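Local atomic coordinates of putative methyl-accepting chemotaxis signal transduction protein (Campylobacter jejuni, PDB entry 6W3P), a protein that probably senses amino-acid-like small molecules through an extracytoplasmic PDC (Cache) domain and passes the signal on to the chemotaxis machinery. Residues 136-141 with 160-165; 38-43 with 155-160; 90-95 with 103-108. One frame throughout, in Å; residues are numbered along the deposited sequence.

Interaction 1. Residues 136-141 with 160-165. With SKJ (beta-methylnorleucine), chain C.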
loop_
_atom_site.group_PDB
_atom_site.type_symbol
_atom_site.label_atom_id
_atom_site.label_comp_id
_atom_site.label_asym_id
_atom_site.label_seq_id
_atom_site.Cartn_x
_atom_site.Cartn_y
_atom_site.Cartn_z
ATOM N N LEU A 136 -17.936 -1.064 3.767
ATOM C CA LEU A 136 -17.938 0.302 3.228
ATOM C C LEU A 136 -17.908 0.336 1.711
ATOM O O LEU A 136 -18.121 1.397 1.127
ATOM C CB LEU A 136 -16.763 1.117 3.758
ATOM C CG LEU A 136 -16.850 1.436 5.244
ATOM C CD1 LEU A 136 -15.553 2.030 5.729
ATOM C CD2 LEU A 136 -17.973 2.412 5.560
ATOM N N LYS A 137 -17.615 -0.800 1.083
ATOM C CA LYS A 137 -17.552 -0.875 -0.377
ATOM C C LYS A 137 -16.668 0.236 -0.891
ATOM O O LYS A 137 -17.052 1.004 -1.764
ATOM C CB LYS A 137 -18.960 -0.818 -0.983
ATOM C CG LYS A 137 -19.862 -1.983 -0.545
ATOM C CD LYS A 137 -19.175 -3.348 -0.652
ATOM C CE LYS A 137 -20.037 -4.488 -0.091
ATOM N NZ LYS A 137 -21.363 -4.592 -0.765
ATOM N N GLN A 138 -15.498 0.353 -0.264
ATOM C CA GLN A 138 -14.365 1.033 -0.875
ATOM C C GLN A 138 -13.156 0.101 -0.926
ATOM O O GLN A 138 -12.966 -0.758 -0.048
ATOM C CB GLN A 138 -13.987 2.284 -0.088
ATOM C CG GLN A 138 -15.100 3.297 0.088
ATOM C CD GLN A 138 -14.636 4.535 0.841
ATOM O OE1 GLN A 138 -13.492 4.977 0.695
ATOM N NE2 GLN A 138 -15.535 5.116 1.630
ATOM N N TYR A 139 -12.277 0.319 -1.891
ATOM C CA TYR A 139 -11.017 -0.410 -1.900
ATOM C C TYR A 139 -10.080 0.073 -0.825
ATOM O O TYR A 139 -9.913 1.299 -0.608
ATOM C CB TYR A 139 -10.316 -0.299 -3.237
ATOM C CG TYR A 139 -10.959 -1.242 -4.252
ATOM C CD1 TYR A 139 -10.507 -2.563 -4.375
ATOM C CD2 TYR A 139 -11.933 -0.809 -5.141
ATOM C CE1 TYR A 139 -11.120 -3.457 -5.211
ATOM C CE2 TYR A 139 -12.531 -1.698 -6.021
ATOM C CZ TYR A 139 -12.137 -3.029 -6.015
ATOM O OH TYR A 139 -12.705 -3.914 -6.883
ATOM N N VAL A 140 -9.543 -0.900 -0.077
ATOM C CA VAL A 140 -8.677 -0.587 1.062
ATOM C C VAL A 140 -7.412 -1.405 1.031
ATOM O O VAL A 140 -7.373 -2.486 0.469
ATOM C CB VAL A 140 -9.390 -0.804 2.412
ATOM C CG1 VAL A 140 -10.594 0.116 2.548
ATOM C CG2 VAL A 140 -9.763 -2.271 2.641
ATOM N N ILE A 141 -6.391 -0.895 1.721
ATOM C CA ILE A 141 -5.228 -1.661 2.120
ATOM C C ILE A 141 -5.320 -1.799 3.632
ATOM O O ILE A 141 -5.603 -0.801 4.330
ATOM C CB ILE A 141 -3.901 -0.949 1.732
ATOM C CG1 ILE A 141 -3.819 -0.809 0.207
ATOM C CG2 ILE A 141 -2.692 -1.667 2.317
ATOM C CD1 ILE A 141 -2.820 0.233 -0.258
ATOM N N ASP A 160 -7.740 -0.075 8.176
ATOM C CA ASP A 160 -8.026 -0.010 6.747
ATOM C C ASP A 160 -7.838 1.428 6.247
ATOM O O ASP A 160 -8.473 2.371 6.740
ATOM C CB ASP A 160 -9.490 -0.378 6.468
ATOM C CG ASP A 160 -9.854 -1.805 6.784
ATOM O OD1 ASP A 160 -8.956 -2.624 7.022
ATOM O OD2 ASP A 160 -11.096 -2.066 6.784
ATOM N N ILE A 161 -6.970 1.579 5.269
ATOM C CA ILE A 161 -6.684 2.864 4.661
ATOM C C ILE A 161 -7.137 2.765 3.188
ATOM O O ILE A 161 -6.830 1.783 2.507
ATOM C CB ILE A 161 -5.177 3.187 4.693
ATOM C CG1 ILE A 161 -4.604 3.109 6.129
ATOM C CG2 ILE A 161 -4.866 4.527 4.017
ATOM C CD1 ILE A 161 -5.252 4.059 7.092
ATOM N N PRO A 162 -7.881 3.775 2.672
ATOM C CA PRO A 162 -8.324 3.709 1.267
ATOM C C PRO A 162 -7.138 3.582 0.329
ATOM O O PRO A 162 -6.156 4.326 0.452
ATOM C CB PRO A 162 -9.017 5.045 1.061
ATOM C CG PRO A 162 -9.408 5.523 2.394
ATOM C CD PRO A 162 -8.384 4.977 3.347
ATOM N N SER A 163 -7.164 2.616 -0.565
ATOM C CA SER A 163 -6.105 2.510 -1.567
ATOM C C SER A 163 -6.027 3.729 -2.464
ATOM O O SER A 163 -4.917 4.086 -2.880
ATOM C CB SER A 163 -6.239 1.266 -2.399
ATOM O OG SER A 163 -7.481 1.298 -2.985
ATOM N N GLU A 164 -7.120 4.475 -2.565
ATOM C CA GLU A 164 -7.090 5.740 -3.290
ATOM C C GLU A 164 -6.091 6.734 -2.719
ATOM O O GLU A 164 -5.567 7.578 -3.438
ATOM C CB GLU A 164 -8.487 6.385 -3.342
ATOM C CG GLU A 164 -8.615 7.725 -4.036
ATOM C CD GLU A 164 -10.048 8.242 -4.035
ATOM O OE1 GLU A 164 -10.944 7.557 -3.483
ATOM O OE2 GLU A 164 -10.304 9.313 -4.642
ATOM N N ASP A 165 -5.800 6.633 -1.415
ATOM C CA ASP A 165 -4.868 7.576 -0.816
ATOM C C ASP A 165 -3.474 7.384 -1.436
ATOM O O ASP A 165 -2.775 8.368 -1.733
ATOM C CB ASP A 165 -4.821 7.431 0.704
ATOM C CG ASP A 165 -6.082 7.889 1.398
ATOM O OD1 ASP A 165 -6.952 8.533 0.743
ATOM O OD2 ASP A 165 -6.116 7.714 2.642
HETATM N N SKJ C . -11.913 -4.513 5.909
HETATM C CA SKJ C . -12.132 -5.604 6.858
HETATM C C SKJ C . -12.747 -6.738 6.051
HETATM O O SKJ C . -13.315 -6.517 4.958
HETATM C CB SKJ C . -12.967 -5.177 8.083
HETATM C CG1 SKJ C . -12.935 -6.163 9.272
HETATM C CG2 SKJ C . -14.385 -4.830 7.681
HETATM O OXT SKJ C . -12.715 -7.894 6.540
HETATM C CAA SKJ C . -16.506 -3.613 8.267
HETATM C CAB SKJ C . -15.087 -3.970 8.741
#

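Interaction 2. Residues 38-43 with 155-160. With SKJ (beta-methylnorleucine), chain C.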
loop_
_atom_site.group_PDB
_atom_site.type_symbol
_atom_site.label_atom_id
_atom_site.label_comp_id
_atom_site.label_asym_id
_atom_site.label_seq_id
_atom_site.Cartn_x
_atom_site.Cartn_y
_atom_site.Cartn_z
ATOM N N SER A 38 3.820 2.546 11.348
ATOM C CA SER A 38 4.124 3.198 12.617
ATOM C C SER A 38 2.855 3.429 13.407
ATOM O O SER A 38 2.795 3.163 14.599
ATOM C CB SER A 38 4.857 4.520 12.408
ATOM O OG SER A 38 6.124 4.298 11.819
ATOM N N PHE A 39 1.827 3.917 12.719
ATOM C CA PHE A 39 0.520 4.165 13.336
ATOM C C PHE A 39 -0.021 2.869 13.993
ATOM O O PHE A 39 -0.450 2.871 15.163
ATOM C CB PHE A 39 -0.444 4.655 12.265
ATOM C CG PHE A 39 -1.878 4.745 12.692
ATOM C CD1 PHE A 39 -2.386 5.892 13.284
ATOM C CD2 PHE A 39 -2.724 3.695 12.439
ATOM C CE1 PHE A 39 -3.713 6.009 13.569
ATOM C CE2 PHE A 39 -4.054 3.800 12.754
ATOM C CZ PHE A 39 -4.568 4.945 13.276
ATOM N N THR A 40 -0.003 1.791 13.222
ATOM C CA THR A 40 -0.508 0.509 13.684
ATOM C C THR A 40 0.281 0.005 14.897
ATOM O O THR A 40 -0.299 -0.536 15.829
ATOM C CB THR A 40 -0.458 -0.505 12.504
ATOM O OG1 THR A 40 -1.285 0.015 11.435
ATOM C CG2 THR A 40 -0.995 -1.806 12.909
ATOM N N ARG A 41 1.600 0.176 14.843
ATOM C CA ARG A 41 2.452 -0.221 15.949
ATOM C C ARG A 41 2.146 0.547 17.217
ATOM O O ARG A 41 2.137 -0.033 18.331
ATOM C CB ARG A 41 3.919 -0.046 15.542
ATOM C CG ARG A 41 4.886 -0.270 16.638
ATOM C CD ARG A 41 6.164 -0.844 16.127
ATOM N NE ARG A 41 5.969 -2.222 15.686
ATOM C CZ ARG A 41 6.070 -2.661 14.414
ATOM N NH1 ARG A 41 6.489 -1.864 13.435
ATOM N NH2 ARG A 41 5.874 -3.968 14.167
ATOM N N ALA A 42 1.947 1.848 17.078
ATOM C CA ALA A 42 1.625 2.665 18.214
ATOM C C ALA A 42 0.283 2.219 18.838
ATOM O O ALA A 42 0.153 2.148 20.061
ATOM C CB ALA A 42 1.583 4.128 17.833
ATOM N N LEU A 43 -0.697 1.947 17.989
ATOM C CA LEU A 43 -1.999 1.475 18.442
ATOM C C LEU A 43 -1.856 0.140 19.192
ATOM O O LEU A 43 -2.441 -0.037 20.262
ATOM C CB LEU A 43 -2.915 1.391 17.227
ATOM C CG LEU A 43 -4.370 0.961 17.505
ATOM C CD1 LEU A 43 -4.943 1.715 18.680
ATOM C CD2 LEU A 43 -5.212 1.283 16.289
ATOM N N GLY A 155 -6.037 -10.298 20.507
ATOM C CA GLY A 155 -6.780 -10.347 19.284
ATOM C C GLY A 155 -5.943 -9.778 18.162
ATOM O O GLY A 155 -4.761 -9.548 18.330
ATOM N N VAL A 156 -6.568 -9.617 16.998
ATOM C CA VAL A 156 -5.882 -9.084 15.831
ATOM C C VAL A 156 -6.405 -7.684 15.525
ATOM O O VAL A 156 -7.582 -7.506 15.209
ATOM C CB VAL A 156 -6.049 -9.980 14.587
ATOM C CG1 VAL A 156 -5.364 -9.325 13.402
ATOM C CG2 VAL A 156 -5.441 -11.355 14.849
ATOM N N LEU A 157 -5.469 -6.730 15.542
ATOM C CA LEU A 157 -5.792 -5.336 15.208
ATOM C C LEU A 157 -5.766 -5.198 13.689
ATOM O O LEU A 157 -4.874 -5.740 13.030
ATOM C CB LEU A 157 -4.702 -4.440 15.773
ATOM C CG LEU A 157 -4.750 -2.970 15.484
ATOM C CD1 LEU A 157 -5.957 -2.314 16.103
ATOM C CD2 LEU A 157 -3.445 -2.323 15.973
ATOM N N GLY A 158 -6.708 -4.433 13.170
ATOM C CA GLY A 158 -6.686 -4.083 11.744
ATOM C C GLY A 158 -6.968 -2.616 11.558
ATOM O O GLY A 158 -7.757 -1.985 12.289
ATOM N N VAL A 159 -6.313 -2.079 10.532
ATOM C CA VAL A 159 -6.453 -0.681 10.149
ATOM C C VAL A 159 -6.613 -0.623 8.629
ATOM O O VAL A 159 -5.760 -1.158 7.898
ATOM C CB VAL A 159 -5.199 0.125 10.548
ATOM C CG1 VAL A 159 -5.275 1.533 10.003
ATOM C CG2 VAL A 159 -4.960 0.101 12.043
ATOM N N ASP A 160 -7.740 -0.075 8.176
ATOM C CA ASP A 160 -8.026 -0.010 6.747
ATOM C C ASP A 160 -7.838 1.428 6.247
ATOM O O ASP A 160 -8.473 2.371 6.740
ATOM C CB ASP A 160 -9.490 -0.378 6.468
ATOM C CG ASP A 160 -9.854 -1.805 6.784
ATOM O OD1 ASP A 160 -8.956 -2.624 7.022
ATOM O OD2 ASP A 160 -11.096 -2.066 6.784
HETATM N N SKJ C . -11.913 -4.513 5.909
HETATM C CA SKJ C . -12.132 -5.604 6.858
HETATM C C SKJ C . -12.747 -6.738 6.051
HETATM O O SKJ C . -13.315 -6.517 4.958
HETATM C CB SKJ C . -12.967 -5.177 8.083
HETATM C CG1 SKJ C . -12.935 -6.163 9.272
HETATM C CG2 SKJ C . -14.385 -4.830 7.681
HETATM O OXT SKJ C . -12.715 -7.894 6.540
HETATM C CAA SKJ C . -16.506 -3.613 8.267
HETATM C CAB SKJ C . -15.087 -3.970 8.741
#

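Interaction 3. Residues 90-95 with 103-108. With SKJ (beta-methylnorleucine), chain C.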
loop_
_atom_site.group_PDB
_atom_site.type_symbol
_atom_site.label_atom_id
_atom_site.label_comp_id
_atom_site.label_asym_id
_atom_site.label_seq_id
_atom_site.Cartn_x
_atom_site.Cartn_y
_atom_site.Cartn_z
ATOM N N VAL A 90 -15.727 -8.813 16.290
ATOM C CA VAL A 90 -14.862 -7.698 16.004
ATOM C C VAL A 90 -15.391 -6.486 16.753
ATOM O O VAL A 90 -16.590 -6.167 16.708
ATOM C CB VAL A 90 -14.797 -7.402 14.492
ATOM C CG1 VAL A 90 -14.003 -6.133 14.217
ATOM C CG2 VAL A 90 -14.200 -8.581 13.744
ATOM N N LEU A 91 -14.466 -5.757 17.371
ATOM C CA LEU A 91 -14.775 -4.421 17.855
ATOM C C LEU A 91 -14.395 -3.449 16.747
ATOM O O LEU A 91 -13.227 -3.360 16.368
ATOM C CB LEU A 91 -14.036 -4.098 19.143
ATOM C CG LEU A 91 -14.340 -2.699 19.723
ATOM C CD1 LEU A 91 -15.777 -2.522 20.226
ATOM C CD2 LEU A 91 -13.391 -2.382 20.842
ATOM N N LEU A 92 -15.408 -2.759 16.219
ATOM C CA LEU A 92 -15.244 -1.971 14.973
ATOM C C LEU A 92 -15.493 -0.493 15.193
ATOM O O LEU A 92 -16.581 -0.076 15.591
ATOM C CB LEU A 92 -16.199 -2.486 13.903
ATOM C CG LEU A 92 -16.238 -1.716 12.578
ATOM C CD1 LEU A 92 -14.913 -1.710 11.850
ATOM C CD2 LEU A 92 -17.335 -2.286 11.698
ATOM N N SER A 93 -14.480 0.323 14.875
ATOM C CA SER A 93 -14.643 1.771 14.754
ATOM C C SER A 93 -14.619 2.140 13.286
ATOM O O SER A 93 -13.657 1.885 12.585
ATOM C CB SER A 93 -13.478 2.477 15.453
ATOM O OG SER A 93 -13.667 3.886 15.461
ATOM N N GLN A 94 -15.712 2.681 12.804
ATOM C CA GLN A 94 -15.811 2.947 11.388
ATOM C C GLN A 94 -16.167 4.365 11.156
ATOM O O GLN A 94 -16.948 4.951 11.887
ATOM C CB GLN A 94 -16.862 2.035 10.781
ATOM C CG GLN A 94 -17.111 2.244 9.336
ATOM C CD GLN A 94 -17.988 1.148 8.842
ATOM O OE1 GLN A 94 -17.510 0.074 8.541
ATOM N NE2 GLN A 94 -19.276 1.323 9.062
ATOM N N LYS A 95 -15.668 4.852 10.021
ATOM C CA LYS A 95 -15.991 6.187 9.500
ATOM C C LYS A 95 -17.467 6.277 9.152
ATOM O O LYS A 95 -18.021 5.325 8.613
ATOM C CB LYS A 95 -15.100 6.545 8.309
ATOM C CG LYS A 95 -15.079 8.031 7.944
ATOM C CD LYS A 95 -13.975 8.320 6.950
ATOM C CE LYS A 95 -13.992 9.770 6.456
ATOM N NZ LYS A 95 -13.983 10.801 7.547
ATOM N N GLU A 103 -18.688 -0.742 18.182
ATOM C CA GLU A 103 -19.569 -1.825 18.595
ATOM C C GLU A 103 -18.996 -3.169 18.189
ATOM O O GLU A 103 -18.083 -3.252 17.346
ATOM C CB GLU A 103 -21.021 -1.651 18.142
ATOM C CG GLU A 103 -21.227 -1.282 16.698
ATOM C CD GLU A 103 -22.686 -1.318 16.272
ATOM O OE1 GLU A 103 -22.970 -1.889 15.190
ATOM O OE2 GLU A 103 -23.541 -0.756 17.000
ATOM N N LEU A 104 -19.388 -4.194 18.951
ATOM C CA LEU A 104 -19.058 -5.556 18.626
ATOM C C LEU A 104 -19.934 -6.023 17.507
ATOM O O LEU A 104 -21.162 -5.785 17.492
ATOM C CB LEU A 104 -19.228 -6.492 19.820
ATOM C CG LEU A 104 -18.129 -6.302 20.838
ATOM C CD1 LEU A 104 -18.536 -7.045 22.091
ATOM C CD2 LEU A 104 -16.778 -6.813 20.346
ATOM N N ARG A 105 -19.278 -6.595 16.508
ATOM C CA ARG A 105 -19.987 -7.178 15.378
ATOM C C ARG A 105 -19.634 -8.656 15.323
ATOM O O ARG A 105 -18.467 -9.025 15.432
ATOM C CB ARG A 105 -19.471 -6.494 14.094
ATOM C CG ARG A 105 -19.893 -5.046 13.918
ATOM C CD ARG A 105 -21.276 -4.978 13.315
ATOM N NE ARG A 105 -21.318 -5.462 11.936
ATOM C CZ ARG A 105 -21.273 -4.683 10.857
ATOM N NH1 ARG A 105 -21.034 -3.381 10.976
ATOM N NH2 ARG A 105 -21.543 -5.198 9.661
ATOM N N ASP A 106 -20.633 -9.484 15.049
ATOM C CA ASP A 106 -20.443 -10.935 14.937
ATOM C C ASP A 106 -20.612 -11.506 13.513
ATOM O O ASP A 106 -20.510 -12.719 13.323
ATOM C CB ASP A 106 -21.377 -11.688 15.909
ATOM C CG ASP A 106 -22.852 -11.561 15.552
ATOM O OD1 ASP A 106 -23.199 -11.112 14.436
ATOM O OD2 ASP A 106 -23.679 -12.032 16.360
ATOM N N ASP A 107 -20.643 -10.638 12.503
ATOM C CA ASP A 107 -21.009 -11.071 11.161
ATOM C C ASP A 107 -19.904 -10.934 10.098
ATOM O O ASP A 107 -20.205 -10.958 8.896
ATOM C CB ASP A 107 -22.281 -10.340 10.696
ATOM C CG ASP A 107 -22.136 -8.820 10.748
ATOM O OD1 ASP A 107 -21.397 -8.298 11.607
ATOM O OD2 ASP A 107 -22.706 -8.129 9.877
ATOM N N LEU A 108 -18.655 -10.783 10.511
ATOM C CA LEU A 108 -17.612 -10.384 9.579
ATOM C C LEU A 108 -16.678 -11.514 9.196
ATOM O O LEU A 108 -15.725 -11.322 8.421
ATOM C CB LEU A 108 -16.844 -9.164 10.108
ATOM C CG LEU A 108 -17.722 -7.907 10.251
ATOM C CD1 LEU A 108 -16.925 -6.763 10.842
ATOM C CD2 LEU A 108 -18.355 -7.480 8.941
HETATM N N SKJ C . -11.913 -4.513 5.909
HETATM C CA SKJ C . -12.132 -5.604 6.858
HETATM C C SKJ C . -12.747 -6.738 6.051
HETATM O O SKJ C . -13.315 -6.517 4.958
HETATM C CB SKJ C . -12.967 -5.177 8.083
HETATM C CG1 SKJ C . -12.935 -6.163 9.272
HETATM C CG2 SKJ C . -14.385 -4.830 7.681
HETATM O OXT SKJ C . -12.715 -7.894 6.540
HETATM C CAA SKJ C . -16.506 -3.613 8.267
HETATM C CAB SKJ C . -15.087 -3.970 8.741
#

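Interaction 1. Residues 136-141 with 160-165
Val140 and Ile141 pair with Pro162 and Ile161 at the open end of the antiparallel hairpin 139-149/152-162, beside the pocket that holds beta-methylnorleucine. Ile141 and Ile161 are a hydrogen-bonded pair: Ile141 N gives its proton to Ile161 O at 2.8 Å, and Ile161 N returns one to Ile141 O at 2.9 Å. Next to it, Val140 faces Pro162 as a non-hydrogen-bonded pair. Just past the bridge, Ser163 N donates to Tyr139 O at 3.0 Å, from 42° out of the carbonyl plane. Within this PDC sheet, Ile141 and Ile161 turn to the face where Phe32 of helix 4-49 packs, whereas Asp160 turns to the ligand. Asp160 CB rests 4.1 Å from Val140 CB. With CG beside the backbone N (chi1 -66°), the carboxylate passes Val140 CG2 and its OD2 takes the ligand amine, SKJ N, at 2.7 Å. Asn80 ND2 also bonds OD2, while Thr142 OG1 and Tyr82 OH hold OD1, fixing the rotation of the group; its charge probably favours a protonated ligand amine.

Interaction 2. Residues 38-43 with 155-160
Leu157 and Val159 of strand 155-160 meet Phe39, Thr40 and Leu43 of segment 38-43 in a buried helix-on-sheet packing, where the long helix 4-49 lies over one face of the six-stranded PDC sheet. The segments run roughly antiparallel at 145°, their axes 9.5 Å apart at closest approach, and no hydrogen bond joins them. Strand alternation sorts the residues: Leu157 and Val159 point to the helix, while Val156 turns to the other face, where it packs on Trp115, a residue that hydrogen-bonds the ligand. The strand thus lies between the helix and the ligand side of the sheet. Leu43 crosses Leu157 at an angle, branch against branch: Leu43 CD2 lies 3.7 Å from Leu157 CD1, and Leu43 CG sits at the same 3.7 Å from Leu157 CD2. That second methyl also reaches the helix backbone, 3.6 Å from Thr40 O. Thr40 turns its hydroxyl to the strand as well, with OG1 3.7 Å from Val159 CG2, but its polar need is met within the helix by Asn36 O. Phe39 CG stands trans to the backbone N (chi1 171°), which swings the ring from the flank of the helix down to Val159; Tyr72 of helix 58-76 meets the same ring edge-to-face. Phe39 CE2 is 3.8 Å from Val159 CG1, while Val159 CG2 lies in the ring plane at the edge, 3.9 Å from Phe39 CE2.

Interaction 3. Residues 90-95 with 103-108
Val90 and Arg105 form a hydrogen-bonded antiparallel pair in the hairpin 90-94/103-105, with both backbone bonds made. Val90 N donates to Arg105 O at 2.9 Å, and Arg105 N donates to Val90 O at 2.7 Å. Two residues along, Leu92 N reaches Glu103 O at 2.9 Å. The return bond from Glu103 N to Leu92 O is weak, at 3.4 Å. Between these pairs stand Leu91 and Leu104, a non-hydrogen-bonded pair whose side chains face helix 58-76. Leu91 turns its backbone groups the other way, to Leu83 on strand 80-84, and Ser93 likewise bonds Val81.

Two of the three guanidinium nitrogens of Arg105 are bonded within its own segment. Its chain bends at chi2 (-83°) and again at chi3, bringing the guanidinium side-on to Asp107: NE meets OD1 of Asp107 at 2.9 Å and nearly straight (176°), while NH2 of Arg105 meets OD2 of Asp107 at 3.2 Å. Both oxygens use their syn lone pairs and lie close to the guanidinium plane, a two-pronged salt bridge that fixes how the guanidinium is turned. The remaining nitrogen, Arg105 NH1, lies 3.9 Å from Leu92 CD2. That same methyl touches the ligand tail, Leu92 CD2 to SKJ CAA being 3.8 Å, and Leu108 CD1 packs on SKJ CAB. Leu108 O accepts a bond from Lys113 NZ, which also hydrogen-bonds the ligand. The hairpin edge of the sheet thus supplies part of the apolar lining around the ligand tail in an amino-acid pocket, as in ligand-binding PDC (Cache) sensor domains.

How the interactions relate
All three contacts belong to one antiparallel six-stranded sheet, their centres about 15 to 17 Å apart. Interaction 3 lies on its outermost hairpin, 90-94 with 103-105, and is completed along the chain before interaction 1 opens; interaction 2, from 38-43 to 155-160, encloses interaction 3 and alternates with interaction 1, so that strand 152-162 comes to lie under the helix 4-49 that opens the chain. Interactions 1 and 2 share that strand and Asp160. Interactions 1 and 3 touch at Leu136, whose CD2 approaches Lys95 O. The ligand lies between them: Asp160 takes its amine and the hairpin of interaction 3 its aliphatic tail. One sheet thus carries the ligand site on one side and helix 4-49 on the other.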